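Local atomic coordinates of putative mandelate racemase (Zymomonas mobilis, PDB entry 2OX4), a protein that probably acts as a magnesium-dependent lyase of the enolase superfamily, built like mandelate racemase. Residues Q132-W137 and E215-T220; A324-L329 and I375-T380; C356-Q361 and P370-I375. One frame throughout, in Å; residues are numbered along the deposited sequence.

Contact 1 lies at the magnesium site of the barrel, whereas contacts 2 and 3 sit together about 24 and 27 Å from it, centre to centre. Contact 1 is buried and polar, joining the loops that follow strands 126-131 and 211-215 through amides, a carboxylate, an imidazole and the metal. Contact 2 is buried too, but it is apolar packing of chain 375-380 on helix 322-333. Contact 3 is only partly buried and pairs rings with aliphatic groups where the chain nears the surface. Contacts 2 and 3 share I375, and polar bonds tie them: G376 O to Y360 OH and Q377 NE2 to H358 O.

Contact 1: Q132-W137 and E215-T220; sequences QLQFGW and ENHGHT. With MG (magnesium ion), chain O.
The H217 ring is approached at its edge, near its own plane, by Q134 NE2, which comes to 3.9 Å from H217 CE1, while E215 CD lies over the centre of one face, the E215 chain being bent at chi2 (81°). The Q134 amide stands steeply to this ring, with 75° between the planes; the Q132 amide is turned far less, and its OE1 reaches H217 CE1 at 3.4 Å. The Q132 amide and the E215 carboxylate are almost coplanar, and Q132 NE2 donates to the anti lone pair of E215 OE1 over 3.1 Å (159° at the hydrogen). Behind it, Q134 NE2 gives a nearly straight bond of 2.9 Å to Q132 OE1, fixing which way round the Q132 amide sits. E215 ends strand 211-215 of the enolase-superfamily barrel and is one of its three carboxylate metal ligands: OE1 binds magnesium at 2.2 Å, and E241, E267 and three waters complete the site. E215 OE2 accepts hydrogen bonds from H217 N, from above the carboxylate plane, and from water 1, itself a magnesium ligand. H217 ND1 is hydrogen-bonded to D168 OD2. Each E215 carboxylate oxygen thus has two partners, so the group can hardly rotate; the Q134 and Q132 amides form a second shell that positions E215, and magnesium probably withdraws charge from its OE1.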
loop_
_atom_site.group_PDB
_atom_site.type_symbol
_atom_site.label_atom_id
_atom_site.label_comp_id
_atom_site.label_asym_id
_atom_site.label_seq_id
_atom_site.Cartn_x
_atom_site.Cartn_y
_atom_site.Cartn_z
ATOM N N GLN C 132 -17.061 -35.540 5.871
ATOM C CA GLN C 132 -17.967 -35.268 7.000
ATOM C C GLN C 132 -18.143 -36.519 7.867
ATOM O O GLN C 132 -19.262 -36.994 8.075
ATOM C CB GLN C 132 -19.326 -34.665 6.558
ATOM C CG GLN C 132 -19.242 -33.482 5.549
ATOM C CD GLN C 132 -18.620 -32.203 6.116
ATOM O OE1 GLN C 132 -18.251 -32.136 7.288
ATOM N NE2 GLN C 132 -18.526 -31.168 5.276
ATOM N N LEU C 133 -17.015 -37.038 8.351
ATOM C CA LEU C 133 -16.980 -38.260 9.172
ATOM C C LEU C 133 -17.769 -38.118 10.465
ATOM O O LEU C 133 -18.258 -39.110 11.008
ATOM C CB LEU C 133 -15.545 -38.633 9.545
ATOM C CG LEU C 133 -14.480 -38.976 8.506
ATOM C CD1 LEU C 133 -13.167 -39.232 9.242
ATOM C CD2 LEU C 133 -14.873 -40.158 7.644
ATOM N N GLN C 134 -17.882 -36.887 10.960
ATOM C CA GLN C 134 -18.613 -36.623 12.202
ATOM C C GLN C 134 -20.115 -36.959 12.130
ATOM O O GLN C 134 -20.788 -36.995 13.162
ATOM C CB GLN C 134 -18.366 -35.181 12.681
ATOM C CG GLN C 134 -19.148 -34.114 11.932
ATOM C CD GLN C 134 -18.526 -33.701 10.601
ATOM O OE1 GLN C 134 -17.457 -34.179 10.216
ATOM N NE2 GLN C 134 -19.205 -32.796 9.893
ATOM N N PHE C 135 -20.633 -37.209 10.924
ATOM C CA PHE C 135 -22.032 -37.616 10.734
ATOM C C PHE C 135 -22.176 -39.113 10.435
ATOM O O PHE C 135 -23.273 -39.592 10.121
ATOM C CB PHE C 135 -22.693 -36.813 9.611
ATOM C CG PHE C 135 -22.854 -35.355 9.923
ATOM C CD1 PHE C 135 -23.363 -34.946 11.150
ATOM C CD2 PHE C 135 -22.491 -34.389 8.990
ATOM C CE1 PHE C 135 -23.513 -33.596 11.441
ATOM C CE2 PHE C 135 -22.634 -33.038 9.274
ATOM C CZ PHE C 135 -23.144 -32.642 10.504
ATOM N N GLY C 136 -21.065 -39.835 10.526
ATOM C CA GLY C 136 -21.031 -41.254 10.195
ATOM C C GLY C 136 -20.659 -41.527 8.746
ATOM O O GLY C 136 -21.182 -40.889 7.820
ATOM N N TRP C 137 -19.754 -42.482 8.555
ATOM C CA TRP C 137 -19.510 -43.069 7.242
ATOM C C TRP C 137 -20.181 -44.452 7.147
ATOM O O TRP C 137 -19.502 -45.471 7.200
ATOM C CB TRP C 137 -17.996 -43.171 7.002
ATOM C CG TRP C 137 -17.652 -43.359 5.551
ATOM C CD1 TRP C 137 -17.225 -44.506 4.952
ATOM C CD2 TRP C 137 -17.725 -42.367 4.516
ATOM N NE1 TRP C 137 -17.028 -44.294 3.611
ATOM C CE2 TRP C 137 -17.329 -42.989 3.314
ATOM C CE3 TRP C 137 -18.088 -41.012 4.490
ATOM C CZ2 TRP C 137 -17.278 -42.306 2.097
ATOM C CZ3 TRP C 137 -18.039 -40.333 3.277
ATOM C CH2 TRP C 137 -17.638 -40.983 2.098
ATOM N N GLU C 215 -12.540 -29.302 8.914
ATOM C CA GLU C 215 -13.644 -28.470 8.435
ATOM C C GLU C 215 -14.241 -27.691 9.613
ATOM O O GLU C 215 -14.750 -28.297 10.560
ATOM C CB GLU C 215 -14.688 -29.409 7.798
ATOM C CG GLU C 215 -16.140 -28.949 7.761
ATOM C CD GLU C 215 -16.427 -28.006 6.615
ATOM O OE1 GLU C 215 -16.989 -28.449 5.587
ATOM O OE2 GLU C 215 -16.108 -26.806 6.736
ATOM N N ASN C 216 -14.171 -26.355 9.582
ATOM C CA ASN C 216 -14.799 -25.537 10.637
ATOM C C ASN C 216 -16.241 -25.069 10.370
ATOM O O ASN C 216 -16.908 -24.538 11.278
ATOM C CB ASN C 216 -13.912 -24.332 11.020
ATOM C CG ASN C 216 -12.716 -24.714 11.904
ATOM O OD1 ASN C 216 -12.029 -23.839 12.449
ATOM N ND2 ASN C 216 -12.452 -26.002 12.032
ATOM N N HIS C 217 -16.716 -25.243 9.130
ATOM C CA HIS C 217 -18.096 -24.891 8.745
ATOM C C HIS C 217 -18.468 -23.420 8.960
ATOM O O HIS C 217 -19.644 -23.092 9.123
ATOM C CB HIS C 217 -19.128 -25.787 9.462
ATOM C CG HIS C 217 -19.479 -27.038 8.713
ATOM N ND1 HIS C 217 -19.277 -28.301 9.234
ATOM C CD2 HIS C 217 -20.021 -27.218 7.486
ATOM C CE1 HIS C 217 -19.675 -29.206 8.355
ATOM N NE2 HIS C 217 -20.133 -28.575 7.287
ATOM N N GLY C 218 -17.477 -22.533 8.976
ATOM C CA GLY C 218 -17.736 -21.117 9.273
ATOM C C GLY C 218 -18.279 -20.839 10.672
ATOM O O GLY C 218 -18.825 -19.763 10.918
ATOM N N HIS C 219 -18.138 -21.801 11.586
ATOM C CA HIS C 219 -18.603 -21.648 12.974
ATOM C C HIS C 219 -17.633 -20.829 13.818
ATOM O O HIS C 219 -18.027 -20.169 14.787
ATOM C CB HIS C 219 -18.759 -23.027 13.627
ATOM C CG HIS C 219 -19.849 -23.858 13.033
ATOM N ND1 HIS C 219 -19.788 -25.236 12.986
ATOM C CD2 HIS C 219 -21.033 -23.510 12.476
ATOM C CE1 HIS C 219 -20.889 -25.701 12.422
ATOM N NE2 HIS C 219 -21.657 -24.675 12.095
ATOM N N THR C 220 -16.357 -20.916 13.466
ATOM C CA THR C 220 -15.308 -20.163 14.137
ATOM C C THR C 220 -15.202 -18.767 13.501
ATOM O O THR C 220 -15.871 -18.473 12.507
ATOM C CB THR C 220 -13.947 -20.897 14.035
ATOM O OG1 THR C 220 -13.724 -21.329 12.681
ATOM C CG2 THR C 220 -13.930 -22.128 14.977
HETATM MG MG MG O . -17.665 -27.278 3.805
HETATM O O HOH W 1 -17.781 -25.620 5.266
HETATM O O HOH W 2 -19.938 -27.646 4.336
HETATM O O HOH W 3 -18.019 -29.000 2.666
#

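Contact 2: A324-L329 and I375-T380; sequences AEAASL and IGQDIT
I375 begins the loop segment with its side chain directed at helix 322-333, and its CG2 meets A327 CB at 4.4 Å. That helix links the seventh and eighth strands of the modified TIM barrel of the enolase superfamily, so the contact is plain packing of the chain beyond the barrel against one of the barrel's helices. With chi1 at 66°, CG1 of I375 lies between the backbone N and the carbonyl carbon, which leaves CG2 to approach the alanine. The main chain of I375 is held at both ends, its N by D104 and its O by H330 further along the same helix.

At G376 the chain turns with a positive phi of 83°, a conformation glycine adopts readily. Q377 follows, its CB directed at the helix. Its CG stands opposite the backbone N and the chain then bends at chi2 (55°), folding the amide back over the main chain: Q377 OE1 accepts D378 N at 3.0 Å, in the carbonyl plane and on a lone pair. Q377 NE2 turns instead to H358 O. From D378 on, the segment leaves the helix and is fixed by other parts of the chain: D378 OD2 bonds to Y35 OH on strand 35-40, and T380 OG1 to E354 O.

No hydrogen bond runs directly between 324-329 and 375-380, H330 lying one residue further on; the alanine methyls pack on I375 CG2, I375 O and Q377 CB. Alanines let the backbones come close, the A327 and I375 CA atoms being 5.4 Å apart. The tightest point is A326 CB, which touches I375 O at 3.6 Å and Q377 CB at 3.8 Å.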
loop_
_atom_site.group_PDB
_atom_site.type_symbol
_atom_site.label_atom_id
_atom_site.label_comp_id
_atom_site.label_asym_id
_atom_site.label_seq_id
_atom_site.Cartn_x
_atom_site.Cartn_y
_atom_site.Cartn_z
ATOM N N ALA C 324 -25.641 -32.962 -9.182
ATOM C CA ALA C 324 -24.473 -32.206 -8.716
ATOM C C ALA C 324 -23.184 -33.020 -8.771
ATOM O O ALA C 324 -22.146 -32.532 -9.234
ATOM C CB ALA C 324 -24.710 -31.679 -7.301
ATOM N N GLU C 325 -23.226 -34.263 -8.299
ATOM C CA GLU C 325 -21.979 -35.029 -8.244
ATOM C C GLU C 325 -21.425 -35.382 -9.625
ATOM O O GLU C 325 -20.225 -35.171 -9.884
ATOM C CB GLU C 325 -22.039 -36.250 -7.319
ATOM C CG GLU C 325 -20.612 -36.825 -7.077
ATOM C CD GLU C 325 -20.376 -37.412 -5.681
ATOM O OE1 GLU C 325 -21.277 -38.111 -5.168
ATOM O OE2 GLU C 325 -19.270 -37.201 -5.112
ATOM N N ALA C 326 -22.291 -35.883 -10.509
ATOM C CA ALA C 326 -21.886 -36.193 -11.876
ATOM C C ALA C 326 -21.316 -34.953 -12.569
ATOM O O ALA C 326 -20.271 -35.027 -13.214
ATOM C CB ALA C 326 -23.061 -36.754 -12.682
ATOM N N ALA C 327 -22.004 -33.822 -12.425
ATOM C CA ALA C 327 -21.558 -32.578 -13.056
ATOM C C ALA C 327 -20.157 -32.211 -12.569
ATOM O O ALA C 327 -19.294 -31.864 -13.373
ATOM C CB ALA C 327 -22.541 -31.449 -12.781
ATOM N N SER C 328 -19.926 -32.338 -11.259
ATOM C CA SER C 328 -18.636 -31.950 -10.669
ATOM C C SER C 328 -17.446 -32.734 -11.233
ATOM O O SER C 328 -16.351 -32.207 -11.339
ATOM C CB SER C 328 -18.676 -32.056 -9.143
ATOM O OG SER C 328 -18.694 -33.413 -8.716
ATOM N N LEU C 329 -17.666 -33.995 -11.595
ATOM C CA LEU C 329 -16.587 -34.825 -12.118
ATOM C C LEU C 329 -16.107 -34.320 -13.476
ATOM O O LEU C 329 -14.914 -34.363 -13.781
ATOM C CB LEU C 329 -17.063 -36.285 -12.214
ATOM C CG LEU C 329 -17.515 -36.881 -10.875
ATOM C CD1 LEU C 329 -18.193 -38.233 -11.097
ATOM C CD2 LEU C 329 -16.346 -37.009 -9.908
ATOM N N ILE C 375 -23.974 -34.708 -18.940
ATOM C CA ILE C 375 -23.319 -34.899 -17.632
ATOM C C ILE C 375 -23.340 -36.375 -17.208
ATOM O O ILE C 375 -22.615 -36.773 -16.302
ATOM C CB ILE C 375 -23.922 -33.996 -16.506
ATOM C CG1 ILE C 375 -25.375 -34.395 -16.211
ATOM C CG2 ILE C 375 -23.780 -32.496 -16.861
ATOM C CD1 ILE C 375 -26.002 -33.637 -15.021
ATOM N N GLY C 376 -24.165 -37.182 -17.884
ATOM C CA GLY C 376 -24.237 -38.619 -17.597
ATOM C C GLY C 376 -25.138 -38.965 -16.426
ATOM O O GLY C 376 -24.913 -39.948 -15.726
ATOM N N GLN C 377 -26.175 -38.156 -16.224
ATOM C CA GLN C 377 -27.067 -38.330 -15.093
ATOM C C GLN C 377 -28.471 -37.949 -15.511
ATOM O O GLN C 377 -28.646 -37.143 -16.432
ATOM C CB GLN C 377 -26.600 -37.491 -13.903
ATOM C CG GLN C 377 -27.320 -37.765 -12.564
ATOM C CD GLN C 377 -27.252 -39.227 -12.161
ATOM O OE1 GLN C 377 -28.018 -40.052 -12.656
ATOM N NE2 GLN C 377 -26.325 -39.553 -11.265
ATOM N N ASP C 378 -29.470 -38.529 -14.842
ATOM C CA ASP C 378 -30.855 -38.112 -15.017
ATOM C C ASP C 378 -31.584 -38.255 -13.679
ATOM O O ASP C 378 -31.140 -38.980 -12.787
ATOM C CB ASP C 378 -31.520 -38.989 -16.087
ATOM C CG ASP C 378 -32.683 -38.295 -16.805
ATOM O OD1 ASP C 378 -33.203 -37.249 -16.340
ATOM O OD2 ASP C 378 -33.084 -38.827 -17.857
ATOM N N ILE C 379 -32.692 -37.551 -13.535
ATOM C CA ILE C 379 -33.562 -37.751 -12.385
ATOM C C ILE C 379 -34.492 -38.936 -12.658
ATOM O O ILE C 379 -34.699 -39.326 -13.810
ATOM C CB ILE C 379 -34.380 -36.495 -12.067
ATOM C CG1 ILE C 379 -35.099 -35.984 -13.333
ATOM C CG2 ILE C 379 -33.454 -35.426 -11.464
ATOM C CD1 ILE C 379 -36.213 -34.989 -13.070
ATOM N N THR C 380 -35.026 -39.503 -11.584
ATOM C CA THR C 380 -36.007 -40.577 -11.665
ATOM C C THR C 380 -37.425 -40.019 -11.826
ATOM O O THR C 380 -37.690 -38.854 -11.486
ATOM C CB THR C 380 -35.931 -41.457 -10.407
ATOM O OG1 THR C 380 -36.150 -40.650 -9.239
ATOM C CG2 THR C 380 -34.551 -42.114 -10.305
#

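Contact 3: C356-Q361 and P370-I375; sequences CVHNYQ and PELPGI
Y360, with CG set opposite its carbonyl carbon (chi1 -67°), swings its phenol across to P370, and L372, placed by the same kind of first torsion (chi1 -65°), sends CD1 back toward Y360 and H358. P370 CG lies over one face of the Y360 ring, 3.8 Å from the centroid and 19° off the normal, a CH-pi contact. It is offset toward the hydroxyl-bearing carbon, coming to 3.6 Å from Y360 CZ, and the neighbouring P370 CB reaches Y360 OH, also at 3.6 Å. L372 CD1 fits between two side chains of the other segment, 3.7 Å from Y360 OH and 3.6 Å from H358 NE2, approaching the imidazole obliquely. V357 CG1 covers one face of that imidazole. The phenol oxygen, though P370 CB and L372 CD1 lie against it, is satisfied by a hydrogen bond to G376 O. Replacing Y360 by an alanine is likely to leave P370 CG without its aromatic face and G376 O without its hydroxyl partner, and to open a gap beside L372. The two segments precede and follow strand 366-367 in the chain; the Y367 hydroxyl of that strand meets Y360 O, and P370 rests on L329 and H330 of helix 322-333.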
loop_
_atom_site.group_PDB
_atom_site.type_symbol
_atom_site.label_atom_id
_atom_site.label_comp_id
_atom_site.label_asym_id
_atom_site.label_seq_id
_atom_site.Cartn_x
_atom_site.Cartn_y
_atom_site.Cartn_z
ATOM N N CYS C 356 -31.831 -40.214 -8.450
ATOM C CA CYS C 356 -31.146 -40.255 -9.743
ATOM C C CYS C 356 -31.024 -41.657 -10.326
ATOM O O CYS C 356 -30.940 -42.645 -9.591
ATOM C CB CYS C 356 -29.741 -39.650 -9.632
ATOM S SG CYS C 356 -29.719 -37.914 -9.157
ATOM N N VAL C 357 -30.975 -41.719 -11.653
ATOM C CA VAL C 357 -30.853 -42.966 -12.404
ATOM C C VAL C 357 -29.533 -43.714 -12.155
ATOM O O VAL C 357 -29.548 -44.933 -11.931
ATOM C CB VAL C 357 -31.101 -42.723 -13.916
ATOM C CG1 VAL C 357 -30.816 -43.970 -14.741
ATOM C CG2 VAL C 357 -32.536 -42.259 -14.144
ATOM N N HIS C 358 -28.406 -42.991 -12.181
ATOM C CA HIS C 358 -27.083 -43.585 -11.918
ATOM C C HIS C 358 -26.559 -43.192 -10.550
ATOM O O HIS C 358 -26.664 -42.037 -10.151
ATOM C CB HIS C 358 -26.069 -43.161 -12.980
ATOM C CG HIS C 358 -26.561 -43.324 -14.380
ATOM N ND1 HIS C 358 -26.704 -44.556 -14.979
ATOM C CD2 HIS C 358 -26.971 -42.411 -15.292
ATOM C CE1 HIS C 358 -27.168 -44.396 -16.204
ATOM N NE2 HIS C 358 -27.335 -43.104 -16.421
ATOM N N ASN C 359 -25.989 -44.157 -9.835
ATOM C CA ASN C 359 -25.367 -43.873 -8.552
ATOM C C ASN C 359 -23.848 -43.992 -8.672
ATOM O O ASN C 359 -23.279 -45.057 -8.420
ATOM C CB ASN C 359 -25.914 -44.825 -7.482
ATOM C CG ASN C 359 -25.420 -44.492 -6.079
ATOM O OD1 ASN C 359 -24.929 -43.389 -5.809
ATOM N ND2 ASN C 359 -25.560 -45.452 -5.175
ATOM N N TYR C 360 -23.198 -42.896 -9.059
ATOM C CA TYR C 360 -21.749 -42.898 -9.256
ATOM C C TYR C 360 -21.062 -42.883 -7.906
ATOM O O TYR C 360 -21.314 -41.990 -7.086
ATOM C CB TYR C 360 -21.297 -41.687 -10.084
ATOM C CG TYR C 360 -21.768 -41.726 -11.511
ATOM C CD1 TYR C 360 -21.169 -42.578 -12.444
ATOM C CD2 TYR C 360 -22.818 -40.920 -11.933
ATOM C CE1 TYR C 360 -21.611 -42.624 -13.764
ATOM C CE2 TYR C 360 -23.262 -40.957 -13.244
ATOM C CZ TYR C 360 -22.662 -41.808 -14.156
ATOM O OH TYR C 360 -23.107 -41.844 -15.460
ATOM N N GLN C 361 -20.218 -43.885 -7.669
ATOM C CA GLN C 361 -19.486 -44.011 -6.404
ATOM C C GLN C 361 -18.014 -44.268 -6.687
ATOM O O GLN C 361 -17.672 -44.845 -7.720
ATOM C CB GLN C 361 -20.056 -45.156 -5.548
ATOM C CG GLN C 361 -21.462 -44.913 -4.996
ATOM C CD GLN C 361 -21.502 -43.831 -3.935
ATOM O OE1 GLN C 361 -20.580 -43.701 -3.121
ATOM N NE2 GLN C 361 -22.578 -43.053 -3.930
ATOM N N PRO C 370 -18.042 -39.742 -15.697
ATOM C CA PRO C 370 -18.965 -40.427 -16.619
ATOM C C PRO C 370 -18.586 -40.225 -18.092
ATOM O O PRO C 370 -18.032 -39.185 -18.470
ATOM C CB PRO C 370 -20.322 -39.771 -16.318
ATOM C CG PRO C 370 -20.190 -39.283 -14.894
ATOM C CD PRO C 370 -18.755 -38.832 -14.779
ATOM N N GLU C 371 -18.868 -41.233 -18.912
ATOM C CA GLU C 371 -18.520 -41.188 -20.328
ATOM C C GLU C 371 -19.758 -41.174 -21.237
ATOM O O GLU C 371 -19.634 -41.236 -22.462
ATOM C CB GLU C 371 -17.606 -42.367 -20.691
ATOM C CG GLU C 371 -16.270 -42.402 -19.962
ATOM C CD GLU C 371 -15.271 -41.358 -20.461
ATOM O OE1 GLU C 371 -15.519 -40.702 -21.493
ATOM O OE2 GLU C 371 -14.217 -41.200 -19.813
ATOM N N LEU C 372 -20.941 -41.075 -20.632
ATOM C CA LEU C 372 -22.209 -40.991 -21.359
ATOM C C LEU C 372 -22.331 -39.591 -21.975
ATOM O O LEU C 372 -21.592 -38.683 -21.577
ATOM C CB LEU C 372 -23.376 -41.248 -20.396
ATOM C CG LEU C 372 -23.480 -42.639 -19.760
ATOM C CD1 LEU C 372 -24.604 -42.673 -18.719
ATOM C CD2 LEU C 372 -23.712 -43.692 -20.835
ATOM N N PRO C 373 -23.232 -39.407 -22.962
ATOM C CA PRO C 373 -23.481 -38.029 -23.434
ATOM C C PRO C 373 -23.985 -37.099 -22.321
ATOM O O PRO C 373 -24.700 -37.545 -21.429
ATOM C CB PRO C 373 -24.557 -38.208 -24.507
ATOM C CG PRO C 373 -24.396 -39.641 -24.975
ATOM C CD PRO C 373 -24.015 -40.404 -23.733
ATOM N N GLY C 374 -23.602 -35.822 -22.376
ATOM C CA GLY C 374 -24.064 -34.842 -21.379
ATOM C C GLY C 374 -23.319 -35.017 -20.062
ATOM O O GLY C 374 -22.157 -35.451 -20.047
ATOM N N ILE C 375 -23.974 -34.708 -18.940
ATOM C CA ILE C 375 -23.319 -34.899 -17.632
ATOM C C ILE C 375 -23.340 -36.375 -17.208
ATOM O O ILE C 375 -22.615 -36.773 -16.302
ATOM C CB ILE C 375 -23.922 -33.996 -16.506
ATOM C CG1 ILE C 375 -25.375 -34.395 -16.211
ATOM C CG2 ILE C 375 -23.780 -32.496 -16.861
ATOM C CD1 ILE C 375 -26.002 -33.637 -15.021
#